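Local coordinates for protein MSM0273 (PDB 5L37) that assembles into pentamers that form part of the shell of the RMM bacterial microcompartment and, as in related EutN/CcmL proteins, probably cap its vertices, at residues 1-7 and 46-52; 19-25 and 37-41. All blocks are in the same frame, centred on the assembly; numbering follows the deposited sequence.

How the contacts relate
Starting from the N terminus, the chain lays down strand 2-9, whose first residues pair with 46-52, closing the wider loop in contact 1. Nested inside that loop, contact 2 joins 19-25 to 37-41, the open end of the hairpin formed by strands 23-29 and 35-40. Strand 2-9 is flanked by 23-29 and 49-54, so the two contacts belong to one antiparallel sheet, on opposite sides of the chain's centre, about 13 Å between their own centres. They meet through Val6 on Leu25 and Ile52 on Ala38. Together they illustrate how an OB-like barrel is stitched from pairings both near and far in sequence.

Contact 1: residues 1-7 and 46-52; sequences MLRATVT and VGEHVLI
The imidazole of His49 stands beside Thr5, whose OG1 lies at the ring edge, near its plane, 3.0 Å from His49 ND1 in a hydrogen bond that either group could donate. Ala4 O is a further edge neighbour, without a bond, and Gly47 O sits over the centre of one ring face. The Thr5 and His49 side chains run side by side in the same direction. Thr5 places its hydroxyl there by setting OG1 beside its backbone N and anti to the carbonyl carbon, with CG2 turned toward Gly47 O and Glu48 O. ND1 also has a weak hydrogen bond to Glu30.

On the other face of the sheet, Ala4 CB meets Ile52 CD1 at 3.7 Å, and Val6 CG2 comes within 4.0 Å of Val50 CG1. Leu51, back on the Thr5 and His49 face, reaches Met1 CB with CD1, 3.9 Å away. Leu2 with Ile52 and Ala4 with Val50 each exchange two antiparallel backbone bonds. Val6 then faces two residues, taking Gly47 N on its O (2.7 Å) and giving its N to Glu48 O (3.0 Å): a G1 beta bulge, with Gly47 in the left-handed glycine conformation.

Strand 2-9 bonds along its other edge to 23-29, while the far edge of 49-54 is bonded to 71-76 (Leu51 with Ile74). A second subunit covers the N terminus: its Asp70 binds Met1 N, and its Phe24 packs on Met1.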
ATOM      1  N   MET C   1       1.956 -10.354   4.517  1.00 14.18           N
ATOM      2  CA  MET C   1       3.232 -10.925   3.994  1.00 13.61           C
ATOM      3  C   MET C   1       2.891 -11.977   2.959  1.00 13.87           C
ATOM      4  O   MET C   1       1.771 -12.481   2.895  1.00 15.76           O
ATOM      5  CB  MET C   1       4.118 -11.527   5.134  1.00 13.50           C
ATOM      6  CG  MET C   1       4.703 -10.465   6.112  1.00 17.50           C
ATOM      7  SD  MET C   1       3.470 -10.027   7.392  1.00 15.79           S
ATOM      8  CE  MET C   1       3.507 -11.520   8.424  1.00 17.34           C
ATOM      9  N   LEU C   2       3.870 -12.278   2.098  1.00 13.75           N
ATOM     10  CA  LEU C   2       3.632 -13.286   1.059  1.00 15.64           C
ATOM     11  C   LEU C   2       4.722 -14.350   1.065  1.00 16.25           C
ATOM     12  O   LEU C   2       5.883 -14.081   1.360  1.00 16.09           O
ATOM     13  CB  LEU C   2       3.591 -12.653  -0.308  1.00 17.86           C
ATOM     14  CG  LEU C   2       2.450 -11.662  -0.546  1.00 21.71           C
ATOM     15  CD1 LEU C   2       2.697 -10.923  -1.854  1.00 27.98           C
ATOM     16  CD2 LEU C   2       1.072 -12.351  -0.549  1.00 22.28           C
ATOM     17  N   ARG C   3       4.334 -15.571   0.750  1.00 15.40           N
ATOM     18  CA  ARG C   3       5.289 -16.639   0.445  1.00 15.42           C
ATOM     19  C   ARG C   3       5.720 -16.468  -1.005  1.00 17.35           C
ATOM     20  O   ARG C   3       4.871 -16.279  -1.886  1.00 17.73           O
ATOM     21  CB  ARG C   3       4.644 -18.026   0.663  1.00 19.98           C
ATOM     22  CG  ARG C   3       4.229 -18.294   2.075  1.00 20.03           C
ATOM     23  CD  ARG C   3       3.687 -19.714   2.246  1.00 26.27           C
ATOM     24  NE  ARG C   3       2.619 -20.044   1.334  1.00 38.08           N
ATOM     25  CZ  ARG C   3       2.749 -20.879   0.300  1.00 40.29           C
ATOM     26  NH1 ARG C   3       3.909 -21.478   0.037  1.00 40.18           N
ATOM     27  NH2 ARG C   3       1.703 -21.122  -0.473  1.00 45.78           N
ATOM     28  N   ALA C   4       7.019 -16.589  -1.245  1.00 15.45           N
ATOM     29  CA  ALA C   4       7.553 -16.486  -2.596  1.00 16.00           C
ATOM     30  C   ALA C   4       8.726 -17.407  -2.749  1.00 16.94           C
ATOM     31  O   ALA C   4       9.244 -17.940  -1.746  1.00 19.04           O
ATOM     32  CB  ALA C   4       7.974 -15.061  -2.872  1.00 18.43           C
ATOM     33  N   THR C   5       9.136 -17.605  -3.996  1.00 17.39           N
ATOM     34  CA  THR C   5      10.300 -18.414  -4.313  1.00 18.17           C
ATOM     35  C   THR C   5      11.303 -17.524  -5.004  1.00 18.93           C
ATOM     36  O   THR C   5      10.939 -16.814  -5.948  1.00 19.97           O
ATOM     37  CB  THR C   5       9.928 -19.616  -5.230  1.00 22.73           C
ATOM     38  OG1 THR C   5       8.933 -20.405  -4.558  1.00 24.27           O
ATOM     39  CG2 THR C   5      11.148 -20.478  -5.526  1.00 21.93           C
ATOM     40  N   VAL C   6      12.553 -17.569  -4.542  1.00 18.64           N
ATOM     41  CA  VAL C   6      13.642 -16.838  -5.205  1.00 20.70           C
ATOM     42  C   VAL C   6      13.962 -17.467  -6.565  1.00 23.22           C
ATOM     43  O   VAL C   6      14.182 -18.685  -6.679  1.00 24.64           O
ATOM     44  CB  VAL C   6      14.919 -16.826  -4.371  1.00 18.34           C
ATOM     45  CG1 VAL C   6      16.011 -16.010  -5.094  1.00 20.07           C
ATOM     46  CG2 VAL C   6      14.656 -16.223  -2.950  1.00 17.12           C
ATOM     47  N   THR C   7      13.965 -16.644  -7.609  1.00 20.83           N
ATOM     48  CA  THR C   7      14.185 -17.191  -8.950  1.00 23.70           C
ATOM     49  C   THR C   7      15.485 -16.692  -9.546  1.00 28.99           C
ATOM     50  O   THR C   7      16.031 -17.297 -10.490  1.00 28.80           O
ATOM     51  CB  THR C   7      13.032 -16.832  -9.893  1.00 27.64           C
ATOM     52  OG1 THR C   7      12.831 -15.414  -9.871  1.00 33.88           O
ATOM     53  CG2 THR C   7      11.723 -17.502  -9.439  1.00 27.50           C
ATOM     54  N   VAL C  46      18.719 -19.068  -4.770  1.00 35.25           N
ATOM     55  CA  VAL C  46      17.766 -19.366  -5.827  1.00 29.72           C
ATOM     56  C   VAL C  46      17.050 -20.668  -5.501  1.00 27.51           C
ATOM     57  O   VAL C  46      17.671 -21.666  -5.105  1.00 30.59           O
ATOM     58  CB  VAL C  46      18.436 -19.446  -7.215  1.00 34.61           C
ATOM     59  CG1 VAL C  46      17.489 -20.014  -8.228  1.00 43.28           C
ATOM     60  CG2 VAL C  46      18.874 -18.086  -7.645  1.00 35.60           C
ATOM     61  N   GLY C  47      15.736 -20.661  -5.654  1.00 26.80           N
ATOM     62  CA  GLY C  47      14.946 -21.849  -5.398  1.00 24.21           C
ATOM     63  C   GLY C  47      14.407 -21.876  -3.986  1.00 23.88           C
ATOM     64  O   GLY C  47      13.543 -22.677  -3.655  1.00 25.18           O
ATOM     65  N   GLU C  48      14.924 -20.998  -3.141  1.00 24.25           N
ATOM     66  CA  GLU C  48      14.509 -20.971  -1.747  1.00 23.86           C
ATOM     67  C   GLU C  48      13.122 -20.362  -1.556  1.00 20.38           C
ATOM     68  O   GLU C  48      12.736 -19.403  -2.220  1.00 21.38           O
ATOM     69  CB  GLU C  48      15.506 -20.165  -0.932  1.00 24.13           C
ATOM     70  CG  GLU C  48      15.250 -20.149   0.541  1.00 28.28           C
ATOM     71  CD  GLU C  48      16.388 -19.464   1.283  1.00 38.91           C
ATOM     72  OE1 GLU C  48      17.476 -19.272   0.681  1.00 41.20           O
ATOM     73  OE2 GLU C  48      16.187 -19.090   2.459  1.00 40.81           O
ATOM     74  N   HIS C  49      12.358 -20.944  -0.654  1.00 19.28           N
ATOM     75  CA  HIS C  49      11.057 -20.408  -0.329  1.00 17.57           C
ATOM     76  C   HIS C  49      11.163 -19.428   0.817  1.00 19.12           C
ATOM     77  O   HIS C  49      11.652 -19.786   1.890  1.00 19.34           O
ATOM     78  CB  HIS C  49      10.097 -21.543   0.025  1.00 23.40           C
ATOM     79  CG  HIS C  49      10.007 -22.566  -1.053  1.00 23.42           C
ATOM     80  ND1 HIS C  49       9.430 -22.307  -2.269  1.00 26.84           N
ATOM     81  CD2 HIS C  49      10.439 -23.851  -1.100  1.00 30.24           C
ATOM     82  CE1 HIS C  49       9.536 -23.379  -3.042  1.00 30.24           C
ATOM     83  NE2 HIS C  49      10.130 -24.332  -2.348  1.00 35.05           N
ATOM     84  N   VAL C  50      10.669 -18.212   0.596  1.00 16.31           N
ATOM     85  CA  VAL C  50      10.897 -17.123   1.543  1.00 17.04           C
ATOM     86  C   VAL C  50       9.593 -16.395   1.855  1.00 16.56           C
ATOM     87  O   VAL C  50       8.602 -16.540   1.147  1.00 16.45           O
ATOM     88  CB  VAL C  50      11.916 -16.097   1.008  1.00 15.24           C
ATOM     89  CG1 VAL C  50      13.303 -16.755   0.824  1.00 17.73           C
ATOM     90  CG2 VAL C  50      11.459 -15.541  -0.318  1.00 17.40           C
ATOM     91  N   LEU C  51       9.637 -15.606   2.919  1.00 15.37           N
ATOM     92  CA  LEU C  51       8.533 -14.786   3.391  1.00 13.67           C
ATOM     93  C   LEU C  51       8.905 -13.321   3.151  1.00 14.49           C
ATOM     94  O   LEU C  51       9.996 -12.912   3.534  1.00 16.14           O
ATOM     95  CB  LEU C  51       8.330 -15.048   4.883  1.00 17.12           C
ATOM     96  CG  LEU C  51       7.114 -14.455   5.558  1.00 19.48           C
ATOM     97  CD1 LEU C  51       5.843 -15.045   4.831  1.00 21.00           C
ATOM     98  CD2 LEU C  51       7.192 -14.805   7.047  1.00 18.76           C
ATOM     99  N   ILE C  52       8.032 -12.560   2.499  1.00 13.12           N
ATOM    100  CA  ILE C  52       8.305 -11.170   2.125  1.00 14.76           C
ATOM    101  C   ILE C  52       7.349 -10.220   2.798  1.00 13.41           C
ATOM    102  O   ILE C  52       6.127 -10.493   2.832  1.00 15.26           O
ATOM    103  CB  ILE C  52       8.192 -10.991   0.606  1.00 15.01           C
ATOM    104  CG1 ILE C  52       9.374 -11.796   0.015  1.00 18.72           C
ATOM    105  CG2 ILE C  52       8.278  -9.506   0.222  1.00 20.77           C
ATOM    106  CD1 ILE C  52       9.281 -11.920  -1.429  1.00 27.92           C
TER

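Contact 2: residues 19-25 and 37-41; sequences IPAGAFL and IAFDV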
ATOM      1  N   ILE C  19      21.069   2.878  -0.693  1.00 17.66           N
ATOM      2  CA  ILE C  19      20.702   1.452  -0.653  1.00 17.16           C
ATOM      3  C   ILE C  19      21.717   0.701   0.202  1.00 18.61           C
ATOM      4  O   ILE C  19      22.908   0.798  -0.024  1.00 20.30           O
ATOM      5  CB  ILE C  19      20.566   0.890  -2.077  1.00 18.83           C
ATOM      6  CG1 ILE C  19      19.355   1.602  -2.716  1.00 27.16           C
ATOM      7  CG2 ILE C  19      20.396  -0.666  -2.075  1.00 22.02           C
ATOM      8  CD1 ILE C  19      19.275   1.426  -4.147  1.00 29.46           C
ATOM      9  N   PRO C  20      21.222  -0.030   1.197  1.00 22.17           N
ATOM     10  CA  PRO C  20      22.090  -0.722   2.148  1.00 26.11           C
ATOM     11  C   PRO C  20      22.789  -1.905   1.519  1.00 25.62           C
ATOM     12  O   PRO C  20      22.444  -2.287   0.394  1.00 20.20           O
ATOM     13  CB  PRO C  20      21.100  -1.204   3.238  1.00 27.81           C
ATOM     14  CG  PRO C  20      19.777  -1.142   2.664  1.00 33.93           C
ATOM     15  CD  PRO C  20      19.794  -0.322   1.405  1.00 28.28           C
ATOM     16  N   ALA C  21      23.725  -2.499   2.261  1.00 22.81           N
ATOM     17  CA  ALA C  21      24.323  -3.786   1.912  1.00 20.91           C
ATOM     18  C   ALA C  21      23.204  -4.810   1.784  1.00 19.00           C
ATOM     19  O   ALA C  21      22.246  -4.778   2.530  1.00 19.34           O
ATOM     20  CB  ALA C  21      25.310  -4.245   2.997  1.00 22.46           C
ATOM     21  N   GLY C  22      23.325  -5.715   0.811  1.00 22.10           N
ATOM     22  CA  GLY C  22      22.287  -6.704   0.583  1.00 21.91           C
ATOM     23  C   GLY C  22      22.107  -6.904  -0.907  1.00 18.73           C
ATOM     24  O   GLY C  22      22.845  -6.284  -1.703  1.00 24.61           O
ATOM     25  N   ALA C  23      21.132  -7.722  -1.280  1.00 16.66           N
ATOM     26  CA  ALA C  23      20.948  -8.099  -2.670  1.00 18.10           C
ATOM     27  C   ALA C  23      19.536  -7.803  -3.151  1.00 16.10           C
ATOM     28  O   ALA C  23      18.583  -7.814  -2.387  1.00 18.08           O
ATOM     29  CB  ALA C  23      21.254  -9.566  -2.845  1.00 19.92           C
ATOM     30  N   PHE C  24      19.417  -7.539  -4.450  1.00 17.02           N
ATOM     31  CA  PHE C  24      18.104  -7.454  -5.102  1.00 16.15           C
ATOM     32  C   PHE C  24      17.789  -8.837  -5.695  1.00 18.71           C
ATOM     33  O   PHE C  24      18.479  -9.284  -6.597  1.00 22.14           O
ATOM     34  CB  PHE C  24      18.090  -6.419  -6.233  1.00 17.63           C
ATOM     35  CG  PHE C  24      18.267  -5.001  -5.782  1.00 17.94           C
ATOM     36  CD1 PHE C  24      17.326  -4.395  -4.958  1.00 22.26           C
ATOM     37  CD2 PHE C  24      19.308  -4.244  -6.273  1.00 26.47           C
ATOM     38  CE1 PHE C  24      17.473  -3.036  -4.563  1.00 23.70           C
ATOM     39  CE2 PHE C  24      19.451  -2.896  -5.889  1.00 31.37           C
ATOM     40  CZ  PHE C  24      18.550  -2.314  -5.035  1.00 26.39           C
ATOM     41  N   LEU C  25      16.732  -9.487  -5.236  1.00 16.21           N
ATOM     42  CA  LEU C  25      16.421 -10.819  -5.760  1.00 16.81           C
ATOM     43  C   LEU C  25      15.097 -10.793  -6.484  1.00 20.36           C
ATOM     44  O   LEU C  25      14.116 -10.179  -6.016  1.00 18.39           O
ATOM     45  CB  LEU C  25      16.368 -11.861  -4.613  1.00 16.58           C
ATOM     46  CG  LEU C  25      17.679 -12.025  -3.777  1.00 17.63           C
ATOM     47  CD1 LEU C  25      17.480 -13.139  -2.720  1.00 16.67           C
ATOM     48  CD2 LEU C  25      18.895 -12.310  -4.649  1.00 19.75           C
ATOM     49  N   ILE C  37      10.720  -7.759  -7.318  1.00 17.89           N
ATOM     50  CA  ILE C  37      12.081  -7.706  -6.812  1.00 17.75           C
ATOM     51  C   ILE C  37      12.035  -7.367  -5.339  1.00 17.23           C
ATOM     52  O   ILE C  37      11.448  -6.341  -4.929  1.00 16.95           O
ATOM     53  CB  ILE C  37      12.972  -6.650  -7.592  1.00 17.07           C
ATOM     54  CG1 ILE C  37      12.914  -6.892  -9.124  1.00 22.28           C
ATOM     55  CG2 ILE C  37      14.418  -6.630  -7.013  1.00 17.98           C
ATOM     56  CD1 ILE C  37      13.195  -8.294  -9.566  1.00 25.84           C
ATOM     57  N   ALA C  38      12.664  -8.233  -4.539  1.00 14.56           N
ATOM     58  CA  ALA C  38      12.707  -8.029  -3.105  1.00 13.79           C
ATOM     59  C   ALA C  38      14.121  -7.864  -2.640  1.00 17.22           C
ATOM     60  O   ALA C  38      15.037  -8.498  -3.192  1.00 17.64           O
ATOM     61  CB  ALA C  38      12.045  -9.228  -2.352  1.00 16.70           C
ATOM     62  N   PHE C  39      14.316  -7.040  -1.618  1.00 13.84           N
ATOM     63  CA  PHE C  39      15.640  -6.860  -1.030  1.00 15.32           C
ATOM     64  C   PHE C  39      15.938  -7.988  -0.063  1.00 15.06           C
ATOM     65  O   PHE C  39      15.048  -8.451   0.632  1.00 14.76           O
ATOM     66  CB  PHE C  39      15.732  -5.503  -0.301  1.00 13.51           C
ATOM     67  CG  PHE C  39      17.125  -5.040  -0.103  1.00 14.81           C
ATOM     68  CD1 PHE C  39      17.832  -4.557  -1.184  1.00 17.24           C
ATOM     69  CD2 PHE C  39      17.748  -5.079   1.157  1.00 16.97           C
ATOM     70  CE1 PHE C  39      19.147  -4.118  -1.050  1.00 20.03           C
ATOM     71  CE2 PHE C  39      19.073  -4.646   1.320  1.00 19.95           C
ATOM     72  CZ  PHE C  39      19.773  -4.166   0.205  1.00 21.23           C
ATOM     73  N   ASP C  40      17.181  -8.429  -0.034  1.00 14.89           N
ATOM     74  CA  ASP C  40      17.566  -9.550   0.829  1.00 14.65           C
ATOM     75  C   ASP C  40      18.821  -9.247   1.601  1.00 15.25           C
ATOM     76  O   ASP C  40      19.836  -8.834   1.015  1.00 18.00           O
ATOM     77  CB  ASP C  40      17.796 -10.786  -0.016  1.00 15.19           C
ATOM     78  CG  ASP C  40      18.116 -12.008   0.830  1.00 17.20           C
ATOM     79  OD1 ASP C  40      17.275 -12.419   1.629  1.00 20.64           O
ATOM     80  OD2 ASP C  40      19.144 -12.614   0.563  1.00 19.63           O
ATOM     81  N   VAL C  41      18.771  -9.490   2.912  1.00 15.73           N
ATOM     82  CA  VAL C  41      19.937  -9.324   3.769  1.00 16.37           C
ATOM     83  C   VAL C  41      20.378 -10.662   4.377  1.00 16.77           C
ATOM     84  O   VAL C  41      21.397 -10.730   5.055  1.00 19.71           O
ATOM     85  CB  VAL C  41      19.684  -8.326   4.906  1.00 16.92           C
ATOM     86  CG1 VAL C  41      19.350  -6.903   4.309  1.00 19.18           C
ATOM     87  CG2 VAL C  41      18.537  -8.779   5.810  1.00 18.68           C
TER
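Phe39 is the bump that fills the hollow under the bend at 19-22. With CG anti to the backbone N (chi1 -160°), the ring swings over to 19-23, where Pro20 CG approaches Phe39 CE2 at 3.8 Å and Ile19 CG2 approaches Phe39 CE1 at 3.8 Å. The carbonyl oxygens of Pro20 and Ala21 border the ring edge, with Pro20 O 3.3 Å from Phe39 CZ, and Ala23 N lies over one face, offset toward the rim. Having no side chain, Gly22 lets the ring come up to its CA, 3.6 Å from Phe39 CZ, and its backbone (phi 141°) is one suited to glycine.

Beside this pocket Phe24 receives the edge of Phe39 on its face, an offset edge-to-face pair with planes at 74° and centroids 5.6 Å apart. Ile37 CG2 fits against Phe24 CB. On the opposite face from the two phenylalanines, shared with Ala23 and Ala38, Leu25 CD1 rests on Asp40 CB at 3.6 Å; Asp40 OD1 is hydrogen-bonded to Ser44 OG. Paired bonds join Ala23 with Asp40 and Leu25 with Ala38, giving a regular antiparallel hairpin.

Strand 23-29 has 2-9 along its other edge, and Phe39 forms backbone bonds to Ala71 and Ile73 of strand 71-76, consistent with a barrel closing on itself. Ile37 makes backbone hydrogen bonds to a third subunit, whose Leu51 packs on it.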